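Local coordinates for protein pseudoazurin (Methylobacterium extorquens, PDB 1PMY) that binds a single copper ion in a cupredoxin fold and probably carries electrons in the periplasm, as blue copper proteins of its family do, at residues 105-108 with 109-113; 113-116 with 117-121. One frame throughout, in Å; residues are numbered along the deposited sequence.

Contact 1 (105-108 with 109-113); sequences VQHN and KLTQK
Asn108 meets Thr111 at the start of helix 109-120, where the asparagine serves as N-cap. Its OD1 accepts from the backbone N of Thr111 at 2.9 Å, the donor standing 42° out of the carbonyl plane and so above the amide. The same amide also gives a bond back: ND2 of Asn108 donates to OG1 of Thr111 over 3.0 Å, with the hydroxyl tilted a little from the amide plane. Two bonds through its two ends thus fix the rotation of the Asn108 amide. With chi1 at 54°, CG lies between the backbone N and the carbonyl carbon of its own residue, which swings the amide back over the first turn. The carbonyl O of Asn108 meanwhile takes the N-H of Gln112, 2.9 Å away, as the first i to i+4 bond of the helix.

The next layer is His107. Its CB and ring carbons pass across the methyl CG2 of Thr111, with CB to CG2 at 3.9 Å, and the His107 side chain also touches Ile45 and Met48 in loops. Outside the cap, Thr111 OG1 makes a weak hydrogen bond with Tyr82 O, while NE2 of Gln112 is bonded to OD1 of Asp116, one turn on. That leaves OE1 of Gln112 turned to the loop, where it sits at the imidazole edge and accepts a weak bond from ND1 of His107 at 3.5 Å. A water bridges the same two residues, accepting from His107 N and donating to Gln112 OE1 at 2.8 Å.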
ATOM      1  N   VAL A 105     -10.924  -4.984   7.367  1.00  9.96           N
ATOM      2  CA  VAL A 105      -9.864  -6.016   7.626  1.00 10.02           C
ATOM      3  C   VAL A 105      -9.182  -5.584   8.903  1.00 10.66           C
ATOM      4  O   VAL A 105      -8.973  -4.391   9.178  1.00 11.29           O
ATOM      5  CB  VAL A 105      -8.994  -6.209   6.381  1.00  9.50           C
ATOM      6  CG1 VAL A 105      -7.798  -7.136   6.698  1.00  9.65           C
ATOM      7  CG2 VAL A 105      -9.748  -6.749   5.191  1.00  9.82           C
ATOM      8  N   GLN A 106      -8.877  -6.542   9.810  1.00 11.59           N
ATOM      9  CA  GLN A 106      -8.290  -6.209  11.099  1.00 11.89           C
ATOM     10  C   GLN A 106      -6.777  -6.457  11.021  1.00 11.47           C
ATOM     11  O   GLN A 106      -6.342  -7.238  10.169  1.00 10.99           O
ATOM     12  CB  GLN A 106      -8.950  -6.883  12.306  1.00 13.77           C
ATOM     13  CG  GLN A 106     -10.499  -6.790  12.201  1.00 15.61           C
ATOM     14  CD  GLN A 106     -11.255  -7.653  13.173  1.00 17.30           C
ATOM     15  OE1 GLN A 106     -10.828  -8.381  14.057  1.00 18.10           O
ATOM     16  NE2 GLN A 106     -12.599  -7.575  12.999  1.00 18.79           N
ATOM     17  N   HIS A 107      -6.129  -5.792  11.912  1.00 11.88           N
ATOM     18  CA  HIS A 107      -4.611  -5.876  11.957  1.00 12.86           C
ATOM     19  C   HIS A 107      -4.194  -5.729  13.424  1.00 13.66           C
ATOM     20  O   HIS A 107      -5.011  -5.353  14.261  1.00 14.14           O
ATOM     21  CB  HIS A 107      -4.055  -4.606  11.189  1.00 12.01           C
ATOM     22  CG  HIS A 107      -4.520  -4.510   9.763  1.00 11.05           C
ATOM     23  ND1 HIS A 107      -5.563  -3.741   9.273  1.00 10.67           N
ATOM     24  CD2 HIS A 107      -4.049  -5.245   8.724  1.00 10.72           C
ATOM     25  CE1 HIS A 107      -5.683  -4.018   7.938  1.00 10.16           C
ATOM     26  NE2 HIS A 107      -4.767  -4.931   7.625  1.00 11.26           N
ATOM     27  N   ASN A 108      -2.858  -5.934  13.661  1.00 16.12           N
ATOM     28  CA  ASN A 108      -2.331  -5.680  15.034  1.00 17.80           C
ATOM     29  C   ASN A 108      -2.487  -4.164  15.290  1.00 18.05           C
ATOM     30  O   ASN A 108      -2.599  -3.371  14.321  1.00 17.84           O
ATOM     31  CB  ASN A 108      -0.821  -6.076  15.152  1.00 19.45           C
ATOM     32  CG  ASN A 108      -0.042  -5.335  14.037  1.00 20.61           C
ATOM     33  OD1 ASN A 108       0.424  -4.211  14.327  1.00 21.15           O
ATOM     34  ND2 ASN A 108       0.012  -5.896  12.842  1.00 21.70           N
ATOM     35  N   LYS A 109      -2.444  -3.829  16.549  1.00 18.29           N
ATOM     36  CA  LYS A 109      -2.595  -2.502  17.085  1.00 18.63           C
ATOM     37  C   LYS A 109      -1.782  -1.433  16.360  1.00 17.95           C
ATOM     38  O   LYS A 109      -2.316  -0.387  15.926  1.00 17.27           O
ATOM     39  CB  LYS A 109      -2.356  -2.448  18.595  1.00 19.91           C
ATOM     40  CG  LYS A 109      -2.835  -1.103  19.163  1.00 21.63           C
ATOM     41  CD  LYS A 109      -2.473  -0.901  20.607  1.00 23.13           C
ATOM     42  CE  LYS A 109      -3.524  -0.231  21.471  1.00 23.89           C
ATOM     43  NZ  LYS A 109      -4.361   0.764  20.741  1.00 25.13           N
ATOM     44  N   LEU A 110      -0.512  -1.701  16.225  1.00 17.28           N
ATOM     45  CA  LEU A 110       0.496  -0.847  15.587  1.00 16.75           C
ATOM     46  C   LEU A 110       0.207  -0.574  14.154  1.00 15.96           C
ATOM     47  O   LEU A 110       0.221   0.635  13.744  1.00 16.73           O
ATOM     48  CB  LEU A 110       1.813  -1.354  16.080  1.00 17.48           C
ATOM     49  CG  LEU A 110       3.080  -1.526  15.403  1.00 18.14           C
ATOM     50  CD1 LEU A 110       3.455  -0.553  14.299  1.00 18.21           C
ATOM     51  CD2 LEU A 110       4.175  -1.526  16.518  1.00 18.11           C
ATOM     52  N   THR A 111      -0.174  -1.572  13.371  1.00 14.33           N
ATOM     53  CA  THR A 111      -0.519  -1.414  11.950  1.00 13.13           C
ATOM     54  C   THR A 111      -1.846  -0.653  11.854  1.00 12.39           C
ATOM     55  O   THR A 111      -1.996   0.199  10.968  1.00 11.06           O
ATOM     56  CB  THR A 111      -0.634  -2.772  11.169  1.00 13.63           C
ATOM     57  OG1 THR A 111       0.756  -3.367  11.313  1.00 14.37           O
ATOM     58  CG2 THR A 111      -0.965  -2.699   9.714  1.00 13.52           C
ATOM     59  N   GLN A 112      -2.794  -0.975  12.710  1.00 12.38           N
ATOM     60  CA  GLN A 112      -4.124  -0.351  12.708  1.00 12.87           C
ATOM     61  C   GLN A 112      -3.970   1.189  12.892  1.00 13.63           C
ATOM     62  O   GLN A 112      -4.657   1.988  12.227  1.00 13.91           O
ATOM     63  CB  GLN A 112      -5.093  -0.879  13.782  1.00 13.35           C
ATOM     64  CG  GLN A 112      -6.557  -0.465  13.565  1.00 13.16           C
ATOM     65  CD  GLN A 112      -7.133  -0.826  12.215  1.00 13.17           C
ATOM     66  OE1 GLN A 112      -7.228  -1.989  11.783  1.00 12.77           O
ATOM     67  NE2 GLN A 112      -7.438   0.112  11.328  1.00 13.97           N
ATOM     68  N   LYS A 113      -3.070   1.504  13.805  1.00 13.39           N
ATOM     69  CA  LYS A 113      -2.891   2.919  14.165  1.00 13.88           C
ATOM     70  C   LYS A 113      -2.311   3.686  13.015  1.00 13.59           C
ATOM     71  O   LYS A 113      -2.481   4.958  12.987  1.00 14.34           O
ATOM     72  CB  LYS A 113      -2.133   3.103  15.468  1.00 15.31           C
ATOM     73  CG  LYS A 113      -2.787   2.538  16.716  1.00 17.09           C
ATOM     74  CD  LYS A 113      -4.286   2.550  16.677  1.00 18.78           C
ATOM     75  CE  LYS A 113      -4.889   3.918  16.903  1.00 20.11           C
ATOM     76  NZ  LYS A 113      -5.953   3.762  18.015  1.00 21.29           N
TER
HETATM   77  O   HOH W   1      -7.788  -4.027  13.658  1.00 24.30           O

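Contact 2 (113-116 with 117-121); sequences KRLD and PLFAQ
Leu115 O is gripped by two backbone N-H groups of the following turn. Phe119 N reaches it at 2.8 Å, in a nearly straight bond with an N-H...O angle of 165°, and Leu118 N adds a weak, bent one at 2.9 Å. The carbonyl therefore takes part in both an i+4 and an i+3 link just where Pro117 interrupts helix 109-120. The proline nitrogen has no hydrogen to give, so the helix is kinked there, and the proline ring takes the place of the missing N-H: CD lies 3.2 Å from Lys113 O and nearly as close to Arg114 O. Neither of these two carbonyls receives its i+4 N-H, since Leu118 N turns to Leu115 O instead of Arg114 O. The i+4 pattern returns with the Phe119 N to Leu115 O bond, and Ala120 N continues it by donating to Asp116 O at 3.0 Å.

The side chains follow this backbone. Leu118, its CG anti to the carbonyl carbon (chi1 -56°), leans back along the helix and sets CG 3.6 Å from Arg114 O, so that its branched end lies beside that carbonyl. Phe119 runs its ring alongside the previous turn, CD2 coming 4.1 Å from Leu115 CB in an apolar contact.

The guanidinium of Arg114 reaches into the loop before strand 17-25, where NH2 is bonded to Met15 O and NH1 to Met16 O; its side chain is about 5 Å from that of the copper ligand Met86. The apolar face of the helix lies on the sheet: Leu115 touches Val87, Leu118 touches Leu89 of strand 87-92 and Ala21 and Leu22 of strand 17-25, and Phe119 touches Leu89, Met48, and Leu99 and Lys103 of helix 99-103.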
ATOM      1  N   LYS A 113      -3.070   1.504  13.805  1.00 13.39           N
ATOM      2  CA  LYS A 113      -2.891   2.919  14.165  1.00 13.88           C
ATOM      3  C   LYS A 113      -2.311   3.686  13.015  1.00 13.59           C
ATOM      4  O   LYS A 113      -2.481   4.958  12.987  1.00 14.34           O
ATOM      5  CB  LYS A 113      -2.133   3.103  15.468  1.00 15.31           C
ATOM      6  CG  LYS A 113      -2.787   2.538  16.716  1.00 17.09           C
ATOM      7  CD  LYS A 113      -4.286   2.550  16.677  1.00 18.78           C
ATOM      8  CE  LYS A 113      -4.889   3.918  16.903  1.00 20.11           C
ATOM      9  NZ  LYS A 113      -5.953   3.762  18.015  1.00 21.29           N
ATOM     10  N   ARG A 114      -1.575   2.982  12.202  1.00 11.63           N
ATOM     11  CA  ARG A 114      -0.987   3.627  11.004  1.00 11.85           C
ATOM     12  C   ARG A 114      -2.018   3.821   9.937  1.00 12.12           C
ATOM     13  O   ARG A 114      -1.965   4.819   9.192  1.00 12.86           O
ATOM     14  CB  ARG A 114       0.203   2.794  10.509  1.00 11.82           C
ATOM     15  CG  ARG A 114       1.431   3.232  11.354  1.00 12.43           C
ATOM     16  CD  ARG A 114       2.647   2.698  10.676  1.00 11.44           C
ATOM     17  NE  ARG A 114       3.811   2.986  11.547  1.00 12.24           N
ATOM     18  CZ  ARG A 114       5.021   2.551  11.195  1.00 12.35           C
ATOM     19  NH1 ARG A 114       5.242   1.808  10.093  1.00 11.02           N
ATOM     20  NH2 ARG A 114       6.030   2.997  11.938  1.00 12.54           N
ATOM     21  N   LEU A 115      -2.924   2.831   9.770  1.00 11.54           N
ATOM     22  CA  LEU A 115      -3.943   2.937   8.725  1.00 11.04           C
ATOM     23  C   LEU A 115      -5.021   3.960   9.026  1.00 11.19           C
ATOM     24  O   LEU A 115      -5.590   4.536   8.085  1.00 10.97           O
ATOM     25  CB  LEU A 115      -4.644   1.571   8.475  1.00 11.39           C
ATOM     26  CG  LEU A 115      -3.796   0.542   7.780  1.00 12.36           C
ATOM     27  CD1 LEU A 115      -4.467  -0.805   7.844  1.00 12.92           C
ATOM     28  CD2 LEU A 115      -3.563   0.974   6.335  1.00 12.65           C
ATOM     29  N   ASP A 116      -5.334   4.097  10.338  1.00 11.46           N
ATOM     30  CA  ASP A 116      -6.413   5.019  10.706  1.00 12.57           C
ATOM     31  C   ASP A 116      -6.444   6.377  10.058  1.00 12.29           C
ATOM     32  O   ASP A 116      -7.475   6.875   9.552  1.00 11.73           O
ATOM     33  CB  ASP A 116      -6.588   5.092  12.225  1.00 13.63           C
ATOM     34  CG  ASP A 116      -7.221   3.838  12.771  1.00 14.74           C
ATOM     35  OD1 ASP A 116      -7.764   3.052  11.995  1.00 15.21           O
ATOM     36  OD2 ASP A 116      -7.112   3.620  13.997  1.00 16.79           O
ATOM     37  N   PRO A 117      -5.312   7.081  10.128  1.00 12.68           N
ATOM     38  CA  PRO A 117      -5.210   8.421   9.560  1.00 12.37           C
ATOM     39  C   PRO A 117      -5.198   8.411   8.045  1.00 12.07           C
ATOM     40  O   PRO A 117      -5.724   9.414   7.510  1.00 13.27           O
ATOM     41  CB  PRO A 117      -4.057   9.075  10.224  1.00 12.61           C
ATOM     42  CG  PRO A 117      -3.490   8.065  11.151  1.00 12.18           C
ATOM     43  CD  PRO A 117      -4.099   6.706  10.848  1.00 12.31           C
ATOM     44  N   LEU A 118      -4.792   7.303   7.460  1.00 11.49           N
ATOM     45  CA  LEU A 118      -4.787   7.202   5.991  1.00 11.60           C
ATOM     46  C   LEU A 118      -6.242   7.053   5.545  1.00 11.91           C
ATOM     47  O   LEU A 118      -6.696   7.766   4.640  1.00 12.35           O
ATOM     48  CB  LEU A 118      -3.859   6.127   5.469  1.00 12.05           C
ATOM     49  CG  LEU A 118      -2.393   6.177   5.859  1.00 11.34           C
ATOM     50  CD1 LEU A 118      -1.537   5.009   5.491  1.00 11.79           C
ATOM     51  CD2 LEU A 118      -1.744   7.524   5.678  1.00 12.09           C
ATOM     52  N   PHE A 119      -6.974   6.176   6.262  1.00 11.96           N
ATOM     53  CA  PHE A 119      -8.378   6.008   5.871  1.00 12.95           C
ATOM     54  C   PHE A 119      -9.084   7.358   6.013  1.00 14.49           C
ATOM     55  O   PHE A 119      -9.989   7.709   5.192  1.00 14.43           O
ATOM     56  CB  PHE A 119      -9.073   4.850   6.606  1.00 12.98           C
ATOM     57  CG  PHE A 119      -8.903   3.529   5.907  1.00 13.00           C
ATOM     58  CD1 PHE A 119      -9.498   3.260   4.677  1.00 12.55           C
ATOM     59  CD2 PHE A 119      -8.076   2.560   6.480  1.00 13.10           C
ATOM     60  CE1 PHE A 119      -9.333   2.012   4.052  1.00 12.87           C
ATOM     61  CE2 PHE A 119      -7.858   1.349   5.857  1.00 12.64           C
ATOM     62  CZ  PHE A 119      -8.503   1.067   4.645  1.00 13.06           C
ATOM     63  N   ALA A 120      -8.748   8.012   7.127  1.00 14.88           N
ATOM     64  CA  ALA A 120      -9.392   9.306   7.450  1.00 15.98           C
ATOM     65  C   ALA A 120      -9.249  10.311   6.334  1.00 17.26           C
ATOM     66  O   ALA A 120     -10.166  11.135   6.087  1.00 17.12           O
ATOM     67  CB  ALA A 120      -8.749   9.855   8.738  1.00 15.78           C
ATOM     68  N   GLN A 121      -8.126  10.312   5.684  1.00 19.34           N
ATOM     69  CA  GLN A 121      -7.721  11.159   4.584  1.00 22.21           C
ATOM     70  C   GLN A 121      -8.286  10.786   3.242  1.00 23.97           C
ATOM     71  O   GLN A 121      -7.996  11.473   2.257  1.00 25.33           O
ATOM     72  CB  GLN A 121      -6.160  11.220   4.534  1.00 22.30           C
ATOM     73  CG  GLN A 121      -5.657  11.996   5.737  1.00 23.35           C
ATOM     74  CD  GLN A 121      -4.164  12.041   5.857  1.00 24.02           C
ATOM     75  OE1 GLN A 121      -3.516  11.609   6.827  1.00 24.67           O
ATOM     76  NE2 GLN A 121      -3.528  12.669   4.856  1.00 24.73           N
TER

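Overall arrangement
Contact 1 comes first along the chain and contact 2 follows directly, the two sharing Lys113, with centres 10 Å apart; both use helix 109-120. Contact 1 joins the loop after helix 99-103 to the helix start; contact 2 continues through the kink to its C-terminal end. They also touch through packing: CE1 of His107 lies 3.4 Å from CD1 of Leu115. The side chains of contact 2 pack on strands 17-25 and 87-92 of the cupredoxin sheet, while those of contact 1 meet loops. The early turns of the helix run close to the copper site without supplying a ligand: the metal lies about 11 Å from the Thr111 side chain and about 9 Å from that of Arg114.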